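Local coordinates for protein SusD homolog (Bacteroides thetaiotaomicron VPI-5482, PDB 3IHV) that probably binds glycans at the outer membrane of a gut bacterium, as other SusD-family proteins do during sugar capture and uptake, at residues 256-261 with 394-399; 177-182 with 233-238; 400-405 with 457-462. All coordinates share one frame; numbering follows the deposited sequence.

Contact 1 (256-261 with 394-399); sequences PTESLI and FLRYAD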
loop_
_atom_site.group_PDB
_atom_site.type_symbol
_atom_site.label_atom_id
_atom_site.label_comp_id
_atom_site.label_asym_id
_atom_site.label_seq_id
_atom_site.Cartn_x
_atom_site.Cartn_y
_atom_site.Cartn_z
ATOM N N PRO A 256 -11.833 -10.564 -8.380
ATOM C CA PRO A 256 -10.434 -10.931 -8.562
ATOM C C PRO A 256 -9.788 -10.437 -9.869
ATOM O O PRO A 256 -8.604 -10.644 -10.074
ATOM C CB PRO A 256 -10.495 -12.469 -8.605
ATOM C CG PRO A 256 -11.763 -12.743 -9.289
ATOM C CD PRO A 256 -12.736 -11.676 -8.743
ATOM N N THR A 257 -10.549 -9.803 -10.744
ATOM C CA THR A 257 -10.015 -9.326 -12.007
ATOM C C THR A 257 -8.743 -8.493 -11.866
ATOM O O THR A 257 -7.700 -8.845 -12.408
ATOM C CB THR A 257 -11.081 -8.535 -12.798
ATOM O OG1 THR A 257 -12.216 -9.374 -13.040
ATOM C CG2 THR A 257 -10.514 -8.059 -14.133
ATOM N N GLU A 258 -8.864 -7.386 -11.152
ATOM C CA GLU A 258 -7.765 -6.443 -10.915
ATOM C C GLU A 258 -7.195 -6.488 -9.512
ATOM O O GLU A 258 -6.011 -6.280 -9.299
ATOM C CB GLU A 258 -8.246 -5.017 -11.244
ATOM C CG GLU A 258 -7.132 -3.985 -11.159
ATOM C CD GLU A 258 -7.443 -2.636 -11.766
ATOM O OE1 GLU A 258 -8.537 -2.433 -12.365
ATOM O OE2 GLU A 258 -6.532 -1.786 -11.621
ATOM N N SER A 259 -8.046 -6.694 -8.523
ATOM C CA SER A 259 -7.603 -6.726 -7.154
ATOM C C SER A 259 -6.808 -8.002 -6.867
ATOM O O SER A 259 -7.359 -9.091 -6.832
ATOM C CB SER A 259 -8.814 -6.691 -6.222
ATOM O OG SER A 259 -8.332 -6.588 -4.899
ATOM N N LEU A 260 -5.525 -7.854 -6.612
ATOM C CA LEU A 260 -4.655 -8.997 -6.329
ATOM C C LEU A 260 -4.469 -9.205 -4.802
ATOM O O LEU A 260 -4.788 -10.278 -4.288
ATOM C CB LEU A 260 -3.334 -8.790 -7.055
ATOM C CG LEU A 260 -3.451 -8.717 -8.591
ATOM C CD1 LEU A 260 -2.044 -8.475 -9.172
ATOM C CD2 LEU A 260 -4.098 -9.954 -9.235
ATOM N N ILE A 261 -4.044 -8.160 -4.089
ATOM C CA ILE A 261 -3.853 -8.194 -2.655
ATOM C C ILE A 261 -4.686 -7.053 -2.076
ATOM O O ILE A 261 -4.370 -5.894 -2.268
ATOM C CB ILE A 261 -2.370 -8.065 -2.228
ATOM C CG1 ILE A 261 -1.543 -9.165 -2.900
ATOM C CG2 ILE A 261 -2.279 -8.128 -0.665
ATOM C CD1 ILE A 261 -0.005 -9.051 -2.663
ATOM N N PHE A 394 -3.597 -3.281 -1.455
ATOM C CA PHE A 394 -2.147 -3.293 -1.366
ATOM C C PHE A 394 -1.503 -3.479 -2.763
ATOM O O PHE A 394 -0.406 -2.940 -3.053
ATOM C CB PHE A 394 -1.694 -4.391 -0.386
ATOM C CG PHE A 394 -0.187 -4.507 -0.237
ATOM C CD1 PHE A 394 0.533 -3.542 0.446
ATOM C CD2 PHE A 394 0.475 -5.629 -0.699
ATOM C CE1 PHE A 394 1.915 -3.659 0.601
ATOM C CE2 PHE A 394 1.848 -5.767 -0.550
ATOM C CZ PHE A 394 2.575 -4.783 0.116
ATOM N N LEU A 395 -2.131 -4.297 -3.619
ATOM C CA LEU A 395 -1.613 -4.565 -4.957
ATOM C C LEU A 395 -2.743 -4.811 -5.958
ATOM O O LEU A 395 -3.583 -5.728 -5.764
ATOM C CB LEU A 395 -0.692 -5.806 -4.970
ATOM C CG LEU A 395 0.090 -6.014 -6.285
ATOM C CD1 LEU A 395 1.025 -4.835 -6.537
ATOM C CD2 LEU A 395 0.835 -7.363 -6.266
ATOM N N ARG A 396 -2.792 -3.978 -6.996
ATOM C CA ARG A 396 -3.746 -4.075 -8.087
ATOM C C ARG A 396 -3.002 -4.460 -9.370
ATOM O O ARG A 396 -1.842 -4.130 -9.541
ATOM C CB ARG A 396 -4.429 -2.716 -8.352
ATOM C CG ARG A 396 -5.248 -2.240 -7.198
ATOM C CD ARG A 396 -6.213 -1.136 -7.552
ATOM N NE ARG A 396 -5.632 0.189 -7.681
ATOM C CZ ARG A 396 -5.380 0.833 -8.834
ATOM N NH1 ARG A 396 -5.591 0.273 -10.034
ATOM N NH2 ARG A 396 -4.947 2.079 -8.780
ATOM N N TYR A 397 -3.675 -5.088 -10.309
ATOM C CA TYR A 397 -3.011 -5.434 -11.568
ATOM C C TYR A 397 -2.449 -4.231 -12.307
ATOM O O TYR A 397 -1.434 -4.366 -12.998
ATOM C CB TYR A 397 -4.010 -6.166 -12.433
ATOM C CG TYR A 397 -3.531 -6.765 -13.714
ATOM C CD1 TYR A 397 -2.749 -7.904 -13.723
ATOM C CD2 TYR A 397 -3.939 -6.251 -14.931
ATOM C CE1 TYR A 397 -2.355 -8.495 -14.902
ATOM C CE2 TYR A 397 -3.557 -6.837 -16.111
ATOM C CZ TYR A 397 -2.764 -7.979 -16.089
ATOM O OH TYR A 397 -2.410 -8.568 -17.265
ATOM N N ALA A 398 -3.069 -3.044 -12.188
ATOM C CA ALA A 398 -2.505 -1.871 -12.879
ATOM C C ALA A 398 -1.060 -1.573 -12.421
ATOM O O ALA A 398 -0.229 -1.147 -13.194
ATOM C CB ALA A 398 -3.389 -0.621 -12.671
ATOM N N ASP A 399 -0.815 -1.750 -11.134
ATOM C CA ASP A 399 0.521 -1.550 -10.517
ATOM C C ASP A 399 1.482 -2.523 -11.186
ATOM O O ASP A 399 2.599 -2.155 -11.640
ATOM C CB ASP A 399 0.359 -1.805 -9.012
ATOM C CG ASP A 399 1.564 -1.401 -8.160
ATOM O OD1 ASP A 399 2.678 -1.215 -8.679
ATOM O OD2 ASP A 399 1.370 -1.305 -6.920
#
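Ile261 lays its CG2 methyl against CD2 of the Phe394 ring, 3.7 Å away, while its CB packs on CB of Leu395; branched and ring side chains suit this buried spot, where helices 107-135 and 195-210 close in. The backbones beneath form a short antiparallel ladder, 259-263 against 392-396, broken by two classic beta bulges. Leu260 N and Ile261 N both donate to Leu395 O, the second nearly straight at 172°. In the second bulge, Ile261 O in turn accepts from Phe394 N and Leu395 N, so each of these buried carbonyls is held by two N-H groups. CD1 of Leu260 lies against the first turn of helix 397-412, 3.9 Å from Tyr397 N. That amide, just after the N-cap residue Arg396, donates to Glu258 O at 2.8 Å and so ties the loop to the helix start. CG of Glu258 is anti to the backbone N (chi1 -174°), and the chain runs on extended beside Arg396. Its OE1 pairs with Arg429, whereas Arg396 also meets Glu462 and Glu466, so acids and arginines alternate in a shared charge network. In the salt bridge Glu258 OE2 lies in the guanidinium plane, 2.8 Å from Arg396 NH1, while NH1 stands 35° out of the carboxylate plane.

Contact 2 (177-182 with 233-238); sequences LPYATD and SGKHGL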
loop_
_atom_site.group_PDB
_atom_site.type_symbol
_atom_site.label_atom_id
_atom_site.label_comp_id
_atom_site.label_asym_id
_atom_site.label_seq_id
_atom_site.Cartn_x
_atom_site.Cartn_y
_atom_site.Cartn_z
ATOM N N LEU A 177 -0.159 -22.169 -6.026
ATOM C CA LEU A 177 -1.496 -21.564 -6.021
ATOM C C LEU A 177 -2.157 -21.568 -7.388
ATOM O O LEU A 177 -1.503 -21.364 -8.378
ATOM C CB LEU A 177 -1.438 -20.132 -5.478
ATOM C CG LEU A 177 -1.068 -20.014 -3.994
ATOM C CD1 LEU A 177 -0.747 -18.567 -3.686
ATOM C CD2 LEU A 177 -2.193 -20.532 -3.060
ATOM N N PRO A 178 -3.464 -21.820 -7.436
ATOM C CA PRO A 178 -4.142 -21.644 -8.719
ATOM C C PRO A 178 -4.391 -20.149 -8.910
ATOM O O PRO A 178 -4.311 -19.386 -7.960
ATOM C CB PRO A 178 -5.498 -22.309 -8.480
ATOM C CG PRO A 178 -5.749 -22.083 -7.006
ATOM C CD PRO A 178 -4.381 -22.251 -6.376
ATOM N N TYR A 179 -4.686 -19.736 -10.131
ATOM C CA TYR A 179 -5.184 -18.385 -10.356
ATOM C C TYR A 179 -6.558 -18.330 -9.695
ATOM O O TYR A 179 -7.283 -19.356 -9.615
ATOM C CB TYR A 179 -5.313 -18.050 -11.843
ATOM C CG TYR A 179 -4.002 -17.772 -12.502
ATOM C CD1 TYR A 179 -3.406 -16.528 -12.382
ATOM C CD2 TYR A 179 -3.355 -18.734 -13.265
ATOM C CE1 TYR A 179 -2.192 -16.261 -12.982
ATOM C CE2 TYR A 179 -2.129 -18.457 -13.878
ATOM C CZ TYR A 179 -1.564 -17.213 -13.720
ATOM O OH TYR A 179 -0.352 -16.910 -14.319
ATOM N N ALA A 180 -6.901 -17.145 -9.193
ATOM C CA ALA A 180 -8.164 -16.938 -8.475
ATOM C C ALA A 180 -9.394 -17.469 -9.220
ATOM O O ALA A 180 -10.237 -18.104 -8.604
ATOM C CB ALA A 180 -8.360 -15.447 -8.117
ATOM N N THR A 181 -9.485 -17.226 -10.517
ATOM C CA THR A 181 -10.649 -17.649 -11.307
ATOM C C THR A 181 -10.596 -19.111 -11.796
ATOM O O THR A 181 -11.567 -19.616 -12.357
ATOM C CB THR A 181 -10.800 -16.696 -12.516
ATOM O OG1 THR A 181 -9.580 -16.701 -13.272
ATOM C CG2 THR A 181 -11.061 -15.247 -12.002
ATOM N N ASP A 182 -9.476 -19.789 -11.585
ATOM C CA ASP A 182 -9.300 -21.173 -12.001
ATOM C C ASP A 182 -9.538 -22.147 -10.839
ATOM O O ASP A 182 -9.716 -23.354 -11.046
ATOM C CB ASP A 182 -7.841 -21.448 -12.386
ATOM C CG ASP A 182 -7.424 -20.934 -13.758
ATOM O OD1 ASP A 182 -8.272 -20.702 -14.618
ATOM O OD2 ASP A 182 -6.171 -20.821 -14.002
ATOM N N SER A 233 -0.877 -14.646 -19.014
ATOM C CA SER A 233 -1.777 -15.684 -18.590
ATOM C C SER A 233 -3.199 -15.409 -19.049
ATOM O O SER A 233 -3.974 -16.317 -19.169
ATOM C CB SER A 233 -1.807 -15.797 -17.060
ATOM O OG SER A 233 -2.474 -14.697 -16.448
ATOM N N GLY A 234 -3.541 -14.143 -19.227
ATOM C CA GLY A 234 -4.884 -13.777 -19.568
ATOM C C GLY A 234 -5.849 -13.956 -18.400
ATOM O O GLY A 234 -7.069 -13.877 -18.596
ATOM N N LYS A 235 -5.335 -14.204 -17.198
ATOM C CA LYS A 235 -6.195 -14.473 -16.055
ATOM C C LYS A 235 -6.608 -13.233 -15.305
ATOM O O LYS A 235 -7.494 -13.311 -14.470
ATOM C CB LYS A 235 -5.493 -15.464 -15.106
ATOM C CG LYS A 235 -5.232 -16.831 -15.728
ATOM C CD LYS A 235 -6.450 -17.746 -15.647
ATOM C CE LYS A 235 -6.398 -18.876 -16.696
ATOM N NZ LYS A 235 -5.193 -19.767 -16.567
ATOM N N HIS A 236 -5.963 -12.094 -15.542
ATOM C CA HIS A 236 -6.285 -10.886 -14.813
ATOM C C HIS A 236 -6.416 -9.710 -15.792
ATOM O O HIS A 236 -6.055 -9.828 -16.966
ATOM C CB HIS A 236 -5.265 -10.630 -13.685
ATOM C CG HIS A 236 -5.389 -11.597 -12.556
ATOM N ND1 HIS A 236 -6.314 -11.457 -11.551
ATOM C CD2 HIS A 236 -4.756 -12.778 -12.324
ATOM C CE1 HIS A 236 -6.240 -12.502 -10.739
ATOM N NE2 HIS A 236 -5.294 -13.309 -11.177
ATOM N N GLY A 237 -6.969 -8.610 -15.306
ATOM C CA GLY A 237 -7.150 -7.436 -16.161
ATOM C C GLY A 237 -7.477 -6.203 -15.371
ATOM O O GLY A 237 -7.445 -6.208 -14.131
ATOM N N LEU A 238 -7.799 -5.141 -16.112
ATOM C CA LEU A 238 -8.222 -3.881 -15.538
ATOM C C LEU A 238 -9.732 -3.788 -15.583
ATOM O O LEU A 238 -10.380 -4.155 -16.611
ATOM C CB LEU A 238 -7.625 -2.698 -16.319
ATOM C CG LEU A 238 -6.097 -2.644 -16.397
ATOM C CD1 LEU A 238 -5.581 -1.521 -17.342
ATOM C CD2 LEU A 238 -5.538 -2.507 -14.963
HETATM O O HOH W 1 -4.914 -15.092 -9.244
HETATM O O HOH W 2 -7.656 -15.343 -11.800
#
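Lys235 crosses the ring of Tyr179 at about a right angle, and its chain can be followed outward atom by atom. CB lies 3.6 Å from CD1 of Tyr179, and CG stands over the ring face, 3.6 Å from the centroid and 15° off the normal, a CH-pi contact. Bends at chi2 (-83°) and chi4 carry the chain to Asp182: CD is near OD2, CE lies 3.3 Å from OD1, and NZ ends in a salt bridge 2.9 Å from Asp182 OD2, on its syn lone pair. Lysine suits this place near the surface, with an apolar stem for the ring and a charge for the acid. The far end of the tyrosine reaches Ser233, whose CB is 3.3 Å from Tyr179 OH. An alanine in place of Tyr179 would probably leave the lysine stem without its aromatic support and open a gap beside Ser233. A water bridges Ala180 N to His236 NE2, while His236 ND1 is bonded to Thr257 O. Ser233 OG accepts from Lys235 N at 3.0 Å and also hydrogen-bonds Leu230 O in the preceding helix. This ST turn, directly after helix 219-232, shapes the loop that meets the one following helix 159-176.

Contact 3 (400-405 with 457-462); sequences VLLLYA and KERSYE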
loop_
_atom_site.group_PDB
_atom_site.type_symbol
_atom_site.label_atom_id
_atom_site.label_comp_id
_atom_site.label_asym_id
_atom_site.label_seq_id
_atom_site.Cartn_x
_atom_site.Cartn_y
_atom_site.Cartn_z
ATOM N N VAL A 400 1.041 -3.776 -11.340
ATOM C CA VAL A 400 1.880 -4.773 -11.971
ATOM C C VAL A 400 2.140 -4.438 -13.447
ATOM O O VAL A 400 3.276 -4.566 -13.899
ATOM C CB VAL A 400 1.334 -6.210 -11.835
ATOM C CG1 VAL A 400 2.307 -7.206 -12.505
ATOM C CG2 VAL A 400 1.100 -6.586 -10.333
ATOM N N LEU A 401 1.128 -3.960 -14.176
ATOM C CA LEU A 401 1.376 -3.557 -15.572
ATOM C C LEU A 401 2.441 -2.456 -15.603
ATOM O O LEU A 401 3.349 -2.481 -16.423
ATOM C CB LEU A 401 0.117 -3.063 -16.280
ATOM C CG LEU A 401 -0.911 -4.145 -16.620
ATOM C CD1 LEU A 401 -2.242 -3.550 -17.153
ATOM C CD2 LEU A 401 -0.348 -5.173 -17.601
ATOM N N LEU A 402 2.318 -1.496 -14.693
ATOM C CA LEU A 402 3.295 -0.392 -14.692
ATOM C C LEU A 402 4.697 -0.908 -14.303
ATOM O O LEU A 402 5.714 -0.474 -14.876
ATOM C CB LEU A 402 2.837 0.731 -13.781
ATOM C CG LEU A 402 1.581 1.475 -14.244
ATOM C CD1 LEU A 402 1.187 2.610 -13.302
ATOM C CD2 LEU A 402 1.775 2.032 -15.651
ATOM N N LEU A 403 4.752 -1.874 -13.366
ATOM C CA LEU A 403 6.043 -2.479 -12.987
ATOM C C LEU A 403 6.669 -3.217 -14.155
ATOM O O LEU A 403 7.903 -3.210 -14.330
ATOM C CB LEU A 403 5.875 -3.453 -11.810
ATOM C CG LEU A 403 5.569 -2.804 -10.462
ATOM C CD1 LEU A 403 5.185 -3.869 -9.442
ATOM C CD2 LEU A 403 6.824 -2.000 -9.988
ATOM N N TYR A 404 5.824 -3.909 -14.923
ATOM C CA TYR A 404 6.280 -4.618 -16.105
ATOM C C TYR A 404 6.930 -3.648 -17.092
ATOM O O TYR A 404 8.061 -3.856 -17.554
ATOM C CB TYR A 404 5.084 -5.349 -16.717
ATOM C CG TYR A 404 5.350 -6.269 -17.898
ATOM C CD1 TYR A 404 6.511 -7.033 -17.985
ATOM C CD2 TYR A 404 4.381 -6.442 -18.887
ATOM C CE1 TYR A 404 6.726 -7.897 -19.056
ATOM C CE2 TYR A 404 4.584 -7.311 -19.935
ATOM C CZ TYR A 404 5.755 -8.049 -20.010
ATOM O OH TYR A 404 5.947 -8.915 -21.071
ATOM N N ALA A 405 6.239 -2.541 -17.363
ATOM C CA ALA A 405 6.770 -1.535 -18.260
ATOM C C ALA A 405 8.066 -0.974 -17.713
ATOM O O ALA A 405 9.060 -0.858 -18.464
ATOM C CB ALA A 405 5.779 -0.405 -18.476
ATOM N N LYS A 457 5.892 8.904 -13.451
ATOM C CA LYS A 457 4.752 9.797 -13.345
ATOM C C LYS A 457 3.426 9.025 -13.367
ATOM O O LYS A 457 2.479 9.315 -12.586
ATOM C CB LYS A 457 4.780 10.841 -14.482
ATOM C CG LYS A 457 3.685 11.861 -14.363
ATOM C CD LYS A 457 3.862 13.022 -15.377
ATOM C CE LYS A 457 3.602 12.562 -16.773
ATOM N NZ LYS A 457 3.543 13.733 -17.673
ATOM N N GLU A 458 3.337 8.039 -14.257
ATOM C CA GLU A 458 2.093 7.253 -14.386
ATOM C C GLU A 458 1.728 6.593 -13.077
ATOM O O GLU A 458 0.553 6.468 -12.743
ATOM C CB GLU A 458 2.227 6.214 -15.502
ATOM C CG GLU A 458 0.922 5.630 -15.892
ATOM C CD GLU A 458 -0.007 6.655 -16.537
ATOM O OE1 GLU A 458 0.504 7.570 -17.232
ATOM O OE2 GLU A 458 -1.240 6.545 -16.339
ATOM N N ARG A 459 2.736 6.146 -12.322
ATOM C CA ARG A 459 2.492 5.557 -11.018
ATOM C C ARG A 459 1.772 6.512 -10.079
ATOM O O ARG A 459 0.889 6.076 -9.301
ATOM C CB ARG A 459 3.792 5.025 -10.391
ATOM C CG ARG A 459 4.369 3.821 -11.160
ATOM C CD ARG A 459 5.566 3.230 -10.439
ATOM N NE ARG A 459 5.195 2.575 -9.179
ATOM C CZ ARG A 459 4.579 1.399 -9.093
ATOM N NH1 ARG A 459 4.228 0.692 -10.182
ATOM N NH2 ARG A 459 4.249 0.950 -7.897
ATOM N N SER A 460 2.107 7.808 -10.148
ATOM C CA SER A 460 1.382 8.788 -9.350
ATOM C C SER A 460 -0.049 8.919 -9.832
ATOM O O SER A 460 -0.971 8.919 -9.015
ATOM C CB SER A 460 2.106 10.139 -9.315
ATOM O OG SER A 460 1.992 10.860 -10.519
ATOM N N TYR A 461 -0.272 8.997 -11.149
ATOM C CA TYR A 461 -1.636 9.130 -11.701
ATOM C C TYR A 461 -2.498 7.892 -11.503
ATOM O O TYR A 461 -3.720 8.008 -11.295
ATOM C CB TYR A 461 -1.602 9.535 -13.182
ATOM C CG TYR A 461 -0.963 10.899 -13.465
ATOM C CD1 TYR A 461 -0.889 11.897 -12.491
ATOM C CD2 TYR A 461 -0.569 11.232 -14.744
ATOM C CE1 TYR A 461 -0.370 13.146 -12.775
ATOM C CE2 TYR A 461 -0.075 12.493 -15.047
ATOM C CZ TYR A 461 0.024 13.441 -14.060
ATOM O OH TYR A 461 0.524 14.685 -14.369
ATOM N N GLU A 462 -1.864 6.716 -11.498
ATOM C CA GLU A 462 -2.634 5.496 -11.350
ATOM C C GLU A 462 -2.908 5.110 -9.905
ATOM O O GLU A 462 -4.025 4.665 -9.562
ATOM C CB GLU A 462 -1.912 4.332 -12.048
ATOM C CG GLU A 462 -2.673 3.005 -11.955
ATOM C CD GLU A 462 -4.076 3.031 -12.564
ATOM O OE1 GLU A 462 -4.386 3.908 -13.443
ATOM O OE2 GLU A 462 -4.909 2.192 -12.121
#
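Leu402 reaches across to the 457-462 part of helix 448-463 and sets each methyl against a different glutamate. Its CG is anti to the carbonyl carbon (chi1 -67°) and chi2 is extended, which sends CD1 to CB of Glu462 at 3.8 Å and CD2 to CG of Glu458 at 3.7 Å. Both glutamates therefore offer hydrocarbon stems to the leucine; each is bent at chi2 and carries its carboxylate on to Arg320, with further arginines taking the remaining charge. Glutamate suits such a place, since its methylenes pack on the facing helix while its acid end serves arginines outside the two segments. Arg459 is bent at chi3 (69°), so that its guanidinium comes back to the facing helix. Leu403 CD2 sits over one face of that group, 3.7 Å from NH1, and Leu402 CB approaches the same nitrogen obliquely. An apolar methyl on the flat face leaves the N-H edges for acids: NE pairs with Asp472 and NH2 with Asp399. The short axes are antiparallel (178°) and 10.5 Å apart, a wide spacing filled by leucine methyls and the stems of Glu and Arg. Helix 417-430 packs on Leu402 and Glu458 through Ile423, helix 195-210 on Leu403, and helix 219-232 on Val400, Leu401 and Tyr404.

Overall arrangement
Contacts 1 and 3 are buried and share helix 397-412: the first lies at its start, where a bulged strand pair runs into it, the second one turn later along its side. Salt bridges join them, Asp399 to Arg459 and Arg396 to Glu462, so the charged groups of both belong to one interior network. Contact 2 is a surface meeting of loops, relying on water, a CH-pi contact and a surface salt bridge instead of backbone pairing or leucine packing. It reaches contact 1 through Gly237 and His236, which probably both bond Thr257 O, and touches contact 3 where Leu238 packs on Leu401.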